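Local coordinates for endoribonuclease YbeY (Aquifex aeolicus, PDB 1OZ9), which is probably a zinc-dependent, single-strand-specific endoribonuclease that matures the 3' end of 16S rRNA and takes part in quality control of 70S ribosomes, at residues A[72-77]-A[81-86]; A[87-92]-A[110-115]; A[117-122]-A[133-138]. All coordinates share one frame; numbering follows the deposited sequence.

Contact 1 of 3, residues A[72-77]-A[81-86]; sequences FPMGEE and YKILGD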
loop_
_atom_site.group_PDB
_atom_site.type_symbol
_atom_site.label_atom_id
_atom_site.label_comp_id
_atom_site.label_asym_id
_atom_site.label_seq_id
_atom_site.Cartn_x
_atom_site.Cartn_y
_atom_site.Cartn_z
ATOM N N PHE A 72 6.232 -4.038 -3.731
ATOM C CA PHE A 72 7.501 -4.676 -4.087
ATOM C C PHE A 72 8.173 -5.288 -2.861
ATOM O O PHE A 72 8.742 -4.558 -2.061
ATOM C CB PHE A 72 8.464 -3.636 -4.684
ATOM C CG PHE A 72 7.901 -2.903 -5.872
ATOM C CD1 PHE A 72 7.250 -1.701 -5.716
ATOM C CD2 PHE A 72 7.973 -3.447 -7.126
ATOM C CE1 PHE A 72 6.691 -1.044 -6.808
ATOM C CE2 PHE A 72 7.427 -2.779 -8.228
ATOM C CZ PHE A 72 6.807 -1.577 -8.063
ATOM N N PRO A 73 8.111 -6.608 -2.696
ATOM C CA PRO A 73 8.758 -7.254 -1.544
ATOM C C PRO A 73 10.263 -7.213 -1.618
ATOM O O PRO A 73 10.848 -7.349 -2.694
ATOM C CB PRO A 73 8.290 -8.711 -1.653
ATOM C CG PRO A 73 8.072 -8.904 -3.131
ATOM C CD PRO A 73 7.393 -7.585 -3.541
ATOM N N MET A 74 10.892 -7.020 -0.461
ATOM C CA MET A 74 12.331 -7.034 -0.351
ATOM C C MET A 74 12.604 -8.264 0.516
ATOM O O MET A 74 12.808 -9.390 0.004
ATOM C CB MET A 74 12.826 -5.757 0.329
ATOM C CG MET A 74 12.691 -4.509 -0.529
ATOM S SD MET A 74 13.726 -4.521 -2.050
ATOM C CE MET A 74 12.632 -3.773 -3.211
ATOM N N GLY A 75 12.597 -8.063 1.831
ATOM C CA GLY A 75 12.665 -9.197 2.742
ATOM C C GLY A 75 13.966 -9.391 3.485
ATOM O O GLY A 75 14.028 -10.220 4.383
ATOM N N GLU A 76 15.003 -8.651 3.119
ATOM C CA GLU A 76 16.300 -8.829 3.769
ATOM C C GLU A 76 16.150 -8.618 5.270
ATOM O O GLU A 76 15.355 -7.793 5.699
ATOM C CB GLU A 76 17.330 -7.839 3.199
ATOM C CG GLU A 76 18.741 -8.148 3.668
ATOM C CD GLU A 76 19.827 -7.492 2.820
ATOM O OE1 GLU A 76 19.525 -6.516 2.108
ATOM O OE2 GLU A 76 20.987 -7.958 2.880
ATOM N N GLU A 77 16.900 -9.364 6.065
ATOM C CA GLU A 77 16.843 -9.243 7.526
ATOM C C GLU A 77 18.195 -8.820 8.059
ATOM O O GLU A 77 19.205 -9.254 7.524
ATOM C CB GLU A 77 16.518 -10.609 8.175
ATOM C CG GLU A 77 15.125 -11.124 7.838
ATOM C CD GLU A 77 14.903 -12.555 8.352
ATOM O OE1 GLU A 77 15.483 -12.917 9.407
ATOM O OE2 GLU A 77 14.153 -13.322 7.690
ATOM N N TYR A 81 15.614 -7.353 12.546
ATOM C CA TYR A 81 14.917 -6.247 11.872
ATOM C C TYR A 81 14.682 -6.752 10.474
ATOM O O TYR A 81 15.613 -7.250 9.874
ATOM C CB TYR A 81 15.877 -5.056 11.793
ATOM C CG TYR A 81 15.392 -3.813 11.106
ATOM C CD1 TYR A 81 14.556 -2.925 11.758
ATOM C CD2 TYR A 81 15.828 -3.478 9.824
ATOM C CE1 TYR A 81 14.123 -1.754 11.137
ATOM C CE2 TYR A 81 15.416 -2.295 9.203
ATOM C CZ TYR A 81 14.567 -1.433 9.885
ATOM O OH TYR A 81 14.138 -0.258 9.322
ATOM N N LYS A 82 13.471 -6.655 9.945
ATOM C CA LYS A 82 13.206 -7.182 8.601
ATOM C C LYS A 82 12.588 -6.104 7.692
ATOM O O LYS A 82 11.679 -5.394 8.112
ATOM C CB LYS A 82 12.268 -8.383 8.669
ATOM C CG LYS A 82 12.047 -9.127 7.301
ATOM C CD LYS A 82 11.362 -10.494 7.566
ATOM C CE LYS A 82 11.130 -11.321 6.312
ATOM N NZ LYS A 82 12.378 -11.851 5.773
ATOM N N ILE A 83 13.127 -5.963 6.487
ATOM C CA ILE A 83 12.626 -4.992 5.507
ATOM C C ILE A 83 11.518 -5.642 4.697
ATOM O O ILE A 83 11.764 -6.619 3.960
ATOM C CB ILE A 83 13.775 -4.534 4.620
ATOM C CG1 ILE A 83 14.880 -3.909 5.514
ATOM C CG2 ILE A 83 13.263 -3.497 3.557
ATOM C CD1 ILE A 83 16.296 -4.247 5.058
ATOM N N LEU A 84 10.300 -5.155 4.868
ATOM C CA LEU A 84 9.153 -5.773 4.207
ATOM C C LEU A 84 9.140 -5.408 2.746
ATOM O O LEU A 84 8.932 -6.275 1.873
ATOM C CB LEU A 84 7.848 -5.321 4.814
ATOM C CG LEU A 84 7.458 -5.658 6.246
ATOM C CD1 LEU A 84 5.947 -5.325 6.384
ATOM C CD2 LEU A 84 7.787 -7.136 6.590
ATOM N N GLY A 85 9.381 -4.126 2.472
ATOM C CA GLY A 85 9.481 -3.682 1.102
ATOM C C GLY A 85 8.730 -2.393 0.859
ATOM O O GLY A 85 8.492 -1.611 1.798
ATOM N N ASP A 86 8.354 -2.176 -0.396
ATOM C CA ASP A 86 7.757 -0.904 -0.786
ATOM C C ASP A 86 6.327 -0.993 -1.267
ATOM O O ASP A 86 5.958 -1.945 -1.943
ATOM C CB ASP A 86 8.525 -0.304 -1.968
ATOM C CG ASP A 86 10.001 -0.160 -1.692
ATOM O OD1 ASP A 86 10.350 0.108 -0.537
ATOM O OD2 ASP A 86 10.864 -0.329 -2.573
#
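Lys82 NZ is gripped by two oxygens of the facing segment 72-77: Gly75 O at 2.7 Å, in the carbonyl plane and on a lone pair, and Glu77 OE2 at 3.0 Å, a salt bridge that reaches the carboxylate on its anti side. The lysine chain runs extended and then bends at its last torsion (chi4 71°), which turns the ammonium to Gly75 O while its CG and CD lie against Glu77 CG. Beneath this clamp, 72-77 and 81-86 pair as the two antiparallel arms of a beta hairpin, in two ladders whose register slips by one residue. In the first ladder Phe72 and Asp86 form a hydrogen-bonded pair through both N-H groups, and Met74 N gives a further bond to Leu84 O. In the second, Ile83 N bonds to Glu76 O at 3.0 Å. Gly75, in the break between the ladders, makes a weak bond from its N to Ile83 O; its positive phi of 108° would jam a CB against the preceding carbonyl. Gly85 is constrained further, since a CB there would also run into Phe72 O. Met74 lies across this glycine, its CG 3.7 Å from Gly85 CA and its CB meeting Ile83 CG2. Strand 69-78 is an outer strand of the mixed sheet, and 81-90 carries the pairing inward: Lys82, Leu84 and Gly85 bond through their backbones to strand 41-48 or the residues just before it, while the Phe72 ring meets Tyr60 of helix 50-61 edge-to-face.

Contact 2 of 3, residues A[87-92]-A[110-115]; sequences VVISQD and KRLIVH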
loop_
_atom_site.group_PDB
_atom_site.type_symbol
_atom_site.label_atom_id
_atom_site.label_comp_id
_atom_site.label_asym_id
_atom_site.label_seq_id
_atom_site.Cartn_x
_atom_site.Cartn_y
_atom_site.Cartn_z
ATOM N N VAL A 87 5.572 0.059 -0.986
ATOM C CA VAL A 87 4.223 0.231 -1.553
ATOM C C VAL A 87 4.277 1.545 -2.316
ATOM O O VAL A 87 4.682 2.564 -1.752
ATOM C CB VAL A 87 3.152 0.351 -0.489
ATOM C CG1 VAL A 87 1.828 0.729 -1.128
ATOM C CG2 VAL A 87 2.992 -1.009 0.247
ATOM N N VAL A 88 3.899 1.526 -3.593
ATOM C CA VAL A 88 3.961 2.727 -4.424
ATOM C C VAL A 88 2.543 3.003 -4.939
ATOM O O VAL A 88 1.941 2.118 -5.568
ATOM C CB VAL A 88 4.883 2.480 -5.638
ATOM C CG1 VAL A 88 4.962 3.734 -6.541
ATOM C CG2 VAL A 88 6.274 2.064 -5.169
ATOM N N ILE A 89 2.047 4.238 -4.724
ATOM C CA ILE A 89 0.692 4.615 -5.084
ATOM C C ILE A 89 0.721 5.821 -6.005
ATOM O O ILE A 89 1.512 6.738 -5.788
ATOM C CB ILE A 89 -0.038 5.015 -3.787
ATOM C CG1 ILE A 89 -0.288 3.745 -2.967
ATOM C CG2 ILE A 89 -1.343 5.789 -4.107
ATOM C CD1 ILE A 89 -0.757 3.987 -1.528
ATOM N N SER A 90 -0.121 5.830 -7.022
ATOM C CA SER A 90 -0.191 7.000 -7.877
ATOM C C SER A 90 -1.321 7.884 -7.385
ATOM O O SER A 90 -2.497 7.481 -7.369
ATOM C CB SER A 90 -0.487 6.639 -9.333
ATOM O OG SER A 90 -0.765 7.855 -10.057
ATOM N N GLN A 91 -0.967 9.099 -7.004
ATOM C CA GLN A 91 -1.982 10.069 -6.647
ATOM C C GLN A 91 -2.934 10.342 -7.805
ATOM O O GLN A 91 -4.118 10.547 -7.593
ATOM C CB GLN A 91 -1.333 11.389 -6.187
ATOM C CG GLN A 91 -2.359 12.416 -5.774
ATOM C CD GLN A 91 -1.702 13.733 -5.377
ATOM O OE1 GLN A 91 -1.683 14.707 -6.147
ATOM N NE2 GLN A 91 -1.169 13.758 -4.190
ATOM N N ASP A 92 -2.407 10.388 -9.027
ATOM C CA ASP A 92 -3.221 10.670 -10.203
ATOM C C ASP A 92 -4.347 9.657 -10.345
ATOM O O ASP A 92 -5.504 10.012 -10.594
ATOM C CB ASP A 92 -2.395 10.576 -11.475
ATOM C CG ASP A 92 -1.365 11.675 -11.603
ATOM O OD1 ASP A 92 -1.493 12.742 -10.928
ATOM O OD2 ASP A 92 -0.393 11.543 -12.378
ATOM N N LYS A 110 -5.694 5.901 1.774
ATOM C CA LYS A 110 -5.692 5.041 2.955
ATOM C C LYS A 110 -5.995 3.587 2.556
ATOM O O LYS A 110 -5.299 2.631 2.972
ATOM C CB LYS A 110 -6.736 5.521 3.973
ATOM C CG LYS A 110 -6.828 4.644 5.250
ATOM C CD LYS A 110 -7.854 5.202 6.251
ATOM C CE LYS A 110 -9.265 4.971 5.779
ATOM N NZ LYS A 110 -10.301 5.576 6.690
ATOM N N ARG A 111 -7.006 3.426 1.721
ATOM C CA ARG A 111 -7.416 2.100 1.269
ATOM C C ARG A 111 -6.338 1.425 0.419
ATOM O O ARG A 111 -6.140 0.198 0.496
ATOM C CB ARG A 111 -8.726 2.192 0.501
ATOM C CG ARG A 111 -9.969 2.386 1.420
ATOM C CD ARG A 111 -11.287 2.500 0.648
ATOM N NE ARG A 111 -12.399 3.069 1.411
ATOM C CZ ARG A 111 -13.694 3.014 1.018
ATOM N NH1 ARG A 111 -14.029 2.384 -0.109
ATOM N NH2 ARG A 111 -14.662 3.581 1.752
ATOM N N LEU A 112 -5.644 2.218 -0.379
ATOM C CA LEU A 112 -4.599 1.705 -1.231
ATOM C C LEU A 112 -3.377 1.315 -0.404
ATOM O O LEU A 112 -2.673 0.371 -0.754
ATOM C CB LEU A 112 -4.208 2.736 -2.305
ATOM C CG LEU A 112 -5.261 2.885 -3.417
ATOM C CD1 LEU A 112 -4.959 4.078 -4.297
ATOM C CD2 LEU A 112 -5.393 1.607 -4.306
ATOM N N ILE A 113 -3.104 2.051 0.673
ATOM C CA ILE A 113 -1.993 1.665 1.558
ATOM C C ILE A 113 -2.250 0.300 2.155
ATOM O O ILE A 113 -1.375 -0.562 2.172
ATOM C CB ILE A 113 -1.856 2.683 2.688
ATOM C CG1 ILE A 113 -1.219 3.950 2.132
ATOM C CG2 ILE A 113 -0.976 2.132 3.841
ATOM C CD1 ILE A 113 -1.368 5.164 3.062
ATOM N N VAL A 114 -3.465 0.091 2.644
ATOM C CA VAL A 114 -3.829 -1.215 3.225
ATOM C C VAL A 114 -3.747 -2.283 2.159
ATOM O O VAL A 114 -3.167 -3.361 2.383
ATOM C CB VAL A 114 -5.238 -1.147 3.855
ATOM C CG1 VAL A 114 -5.712 -2.522 4.393
ATOM C CG2 VAL A 114 -5.204 -0.104 4.997
ATOM N N HIS A 115 -4.296 -1.989 0.986
ATOM C CA HIS A 115 -4.274 -2.978 -0.090
ATOM C C HIS A 115 -2.814 -3.357 -0.396
ATOM O O HIS A 115 -2.478 -4.540 -0.530
ATOM C CB HIS A 115 -4.960 -2.400 -1.323
ATOM C CG HIS A 115 -5.201 -3.398 -2.410
ATOM N ND1 HIS A 115 -6.335 -4.185 -2.459
ATOM C CD2 HIS A 115 -4.463 -3.726 -3.497
ATOM C CE1 HIS A 115 -6.290 -4.946 -3.540
ATOM N NE2 HIS A 115 -5.159 -4.697 -4.179
#
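Ile89 pushes its CD1 methyl between Leu112 and Ile113, where strand 81-90 of the mixed sheet packs against helix 105-120, the helix carrying the predicted zinc ligands His115 and His119 of this metalloproteinase-like fold. Its CG1 stands anti to the carbonyl carbon (chi1 -71°), which carries CD1 to the helix, 3.8 Å from Leu112 CB. CG2, the other branch, takes the position anti to the backbone N and meets Leu112 CD1 at 4.0 Å. The isoleucine thus straddles Leu112, one branch at the root of that side chain and the other at a terminal methyl. Ile113 runs across Ile89 at about a right angle. Cut back to an alanine, position 89 is likely to leave a gap in the buried layer, with Leu112 CD1 and Ile113 CG1 missing the methyls they pack on. Val69 of strand 69-78 touches both Ile89 and Leu112 and extends the apolar cluster. Just beyond, the chain turns into helix 91-101, with Ser90 at its N-cap and OG bonded to Thr93 N. Between the two segments the closest approach is Ile89 CD1 to Ile113 CG1, 3.7 Å.

Contact 3 of 3, residues A[117-122]-A[133-138]; sequences IVHLLG and KKFREL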
loop_
_atom_site.group_PDB
_atom_site.type_symbol
_atom_site.label_atom_id
_atom_site.label_comp_id
_atom_site.label_asym_id
_atom_site.label_seq_id
_atom_site.Cartn_x
_atom_site.Cartn_y
_atom_site.Cartn_z
ATOM N N ILE A 117 -0.111 -3.136 1.535
ATOM C CA ILE A 117 0.543 -3.837 2.633
ATOM C C ILE A 117 0.140 -5.294 2.613
ATOM O O ILE A 117 0.986 -6.172 2.804
ATOM C CB ILE A 117 0.209 -3.200 3.980
ATOM C CG1 ILE A 117 0.907 -1.845 4.057
ATOM C CG2 ILE A 117 0.687 -4.098 5.170
ATOM C CD1 ILE A 117 0.536 -1.035 5.265
ATOM N N VAL A 118 -1.143 -5.563 2.419
ATOM C CA VAL A 118 -1.597 -6.952 2.395
ATOM C C VAL A 118 -0.918 -7.743 1.263
ATOM O O VAL A 118 -0.527 -8.909 1.444
ATOM C CB VAL A 118 -3.151 -7.043 2.283
ATOM C CG1 VAL A 118 -3.617 -8.534 2.172
ATOM C CG2 VAL A 118 -3.801 -6.320 3.502
ATOM N N HIS A 119 -0.749 -7.108 0.107
ATOM C CA HIS A 119 -0.034 -7.736 -1.000
ATOM C C HIS A 119 1.386 -8.032 -0.571
ATOM O O HIS A 119 1.959 -9.064 -0.934
ATOM C CB HIS A 119 0.059 -6.808 -2.209
ATOM C CG HIS A 119 -1.050 -6.981 -3.184
ATOM N ND1 HIS A 119 -1.102 -8.026 -4.075
ATOM C CD2 HIS A 119 -2.161 -6.234 -3.403
ATOM C CE1 HIS A 119 -2.202 -7.922 -4.805
ATOM N NE2 HIS A 119 -2.858 -6.837 -4.421
ATOM N N LEU A 120 1.969 -7.098 0.170
ATOM C CA LEU A 120 3.369 -7.238 0.587
ATOM C C LEU A 120 3.583 -8.400 1.539
ATOM O O LEU A 120 4.693 -8.937 1.631
ATOM C CB LEU A 120 3.848 -5.977 1.311
ATOM C CG LEU A 120 4.721 -4.942 0.642
ATOM C CD1 LEU A 120 5.307 -4.021 1.737
ATOM C CD2 LEU A 120 5.836 -5.582 -0.138
ATOM N N LEU A 121 2.532 -8.765 2.268
ATOM C CA LEU A 121 2.602 -9.874 3.187
ATOM C C LEU A 121 2.405 -11.193 2.448
ATOM O O LEU A 121 2.360 -12.260 3.066
ATOM C CB LEU A 121 1.571 -9.736 4.301
ATOM C CG LEU A 121 1.869 -8.502 5.159
ATOM C CD1 LEU A 121 0.806 -8.377 6.222
ATOM C CD2 LEU A 121 3.302 -8.574 5.769
ATOM N N GLY A 122 2.260 -11.129 1.130
ATOM C CA GLY A 122 2.198 -12.357 0.352
ATOM C C GLY A 122 0.820 -12.898 0.012
ATOM O O GLY A 122 0.675 -14.072 -0.307
ATOM N N LYS A 133 -10.412 -14.768 -0.995
ATOM C CA LYS A 133 -11.122 -14.821 0.274
ATOM C C LYS A 133 -10.213 -14.385 1.404
ATOM O O LYS A 133 -10.547 -13.486 2.151
ATOM C CB LYS A 133 -11.627 -16.223 0.567
ATOM C CG LYS A 133 -12.092 -16.427 2.005
ATOM C CD LYS A 133 -12.973 -17.683 2.113
ATOM C CE LYS A 133 -12.996 -18.238 3.537
ATOM N NZ LYS A 133 -13.624 -19.570 3.569
ATOM N N LYS A 134 -9.053 -15.013 1.519
ATOM C CA LYS A 134 -8.148 -14.639 2.604
ATOM C C LYS A 134 -7.613 -13.234 2.452
ATOM O O LYS A 134 -7.366 -12.564 3.453
ATOM C CB LYS A 134 -6.985 -15.622 2.743
ATOM C CG LYS A 134 -7.416 -17.077 2.953
ATOM C CD LYS A 134 -8.219 -17.273 4.242
ATOM C CE LYS A 134 -7.396 -16.934 5.492
ATOM N NZ LYS A 134 -7.920 -17.725 6.663
ATOM N N PHE A 135 -7.413 -12.778 1.217
ATOM C CA PHE A 135 -6.905 -11.430 1.005
ATOM C C PHE A 135 -7.914 -10.415 1.534
ATOM O O PHE A 135 -7.578 -9.498 2.286
ATOM C CB PHE A 135 -6.667 -11.166 -0.488
ATOM C CG PHE A 135 -6.045 -9.820 -0.772
ATOM C CD1 PHE A 135 -4.694 -9.711 -1.128
ATOM C CD2 PHE A 135 -6.798 -8.668 -0.687
ATOM C CE1 PHE A 135 -4.120 -8.477 -1.401
ATOM C CE2 PHE A 135 -6.208 -7.412 -0.929
ATOM C CZ PHE A 135 -4.882 -7.321 -1.283
ATOM N N ARG A 136 -9.156 -10.577 1.098
ATOM C CA ARG A 136 -10.214 -9.655 1.473
ATOM C C ARG A 136 -10.529 -9.691 2.956
ATOM O O ARG A 136 -10.684 -8.654 3.542
ATOM C CB ARG A 136 -11.490 -9.922 0.663
ATOM C CG ARG A 136 -11.364 -9.550 -0.819
ATOM C CD ARG A 136 -10.846 -8.133 -1.140
ATOM N NE ARG A 136 -10.961 -7.879 -2.582
ATOM C CZ ARG A 136 -10.328 -6.915 -3.261
ATOM N NH1 ARG A 136 -9.516 -6.073 -2.645
ATOM N NH2 ARG A 136 -10.533 -6.801 -4.581
ATOM N N GLU A 137 -10.634 -10.871 3.561
ATOM C CA GLU A 137 -10.813 -10.905 5.018
ATOM C C GLU A 137 -9.705 -10.082 5.748
ATOM O O GLU A 137 -10.005 -9.253 6.606
ATOM C CB GLU A 137 -10.912 -12.353 5.524
ATOM C CG GLU A 137 -12.146 -13.092 4.985
ATOM C CD GLU A 137 -12.309 -14.499 5.534
ATOM O OE1 GLU A 137 -11.276 -15.069 5.982
ATOM O OE2 GLU A 137 -13.464 -15.027 5.520
ATOM N N LEU A 138 -8.438 -10.233 5.351
ATOM C CA LEU A 138 -7.360 -9.491 6.024
ATOM C C LEU A 138 -7.439 -7.985 5.777
ATOM O O LEU A 138 -7.260 -7.157 6.672
ATOM C CB LEU A 138 -5.985 -10.012 5.590
ATOM C CG LEU A 138 -4.860 -9.555 6.510
ATOM C CD1 LEU A 138 -5.198 -10.046 7.922
ATOM C CD2 LEU A 138 -3.535 -10.140 6.050
#
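Phe135 reaches from helix 129-147 to helix 105-120 and uses its ring in two ways at once, offering a face to Val118 and an edge to His119. Its CG stands anti to the backbone N (chi1 -176°), which turns the ring toward helix 105-120. Val118 CG1 sits over that face, a CH-pi contact 3.7 Å from the ring centroid and 16° off the normal, displaced toward the rim on the CD1-CE1 side. The CE1-CZ edge of the same ring is turned at the imidazole of His119 in an edge-to-face pair, with planes 61° apart and centroids 4.8 Å apart. CE1 stands over the centre of the imidazole, and CZ comes within 3.6 Å of His119 CD2. Leu138, one turn further along helix 129-147, adds its CD2 methyl to Val118 CG1 at 4.2 Å. Helix 105-120 then ends in a Schellman motif at Gly122, whose N bonds back to His119 O and whose positive phi suits glycine. His119, with His115 and His125, is a predicted ligand of the catalytic zinc, and the Phe135 ring meets all three imidazoles. It is probably a second-shell group: its C-H edge, set against the imidazole face, would limit how His119 tilts without a hydrogen bond to either ring nitrogen, consistent with NE2 remaining available to a metal.

From the N terminus, the first of the three contacts to close is the short hairpin of contact 1, at the outer side of the sheet. Strand 81-90 runs straight on into contact 2, whose longer loop, mostly helix 91-101 and the start of helix 105-120, returns to lay the latter helix on the sheet. Contact 3 follows after the loop that holds His125, bringing helix 129-147 against the same helix. The three loops follow in series; none nests or crosses. Contacts 1 and 2 share strand 81-90 and meet where Phe72 packs on Val88; contacts 2 and 3 share helix 105-120 and join at His115 and Phe135. Leu120 reaches back from 117-122 to the hairpin at Pro73 and Gly85.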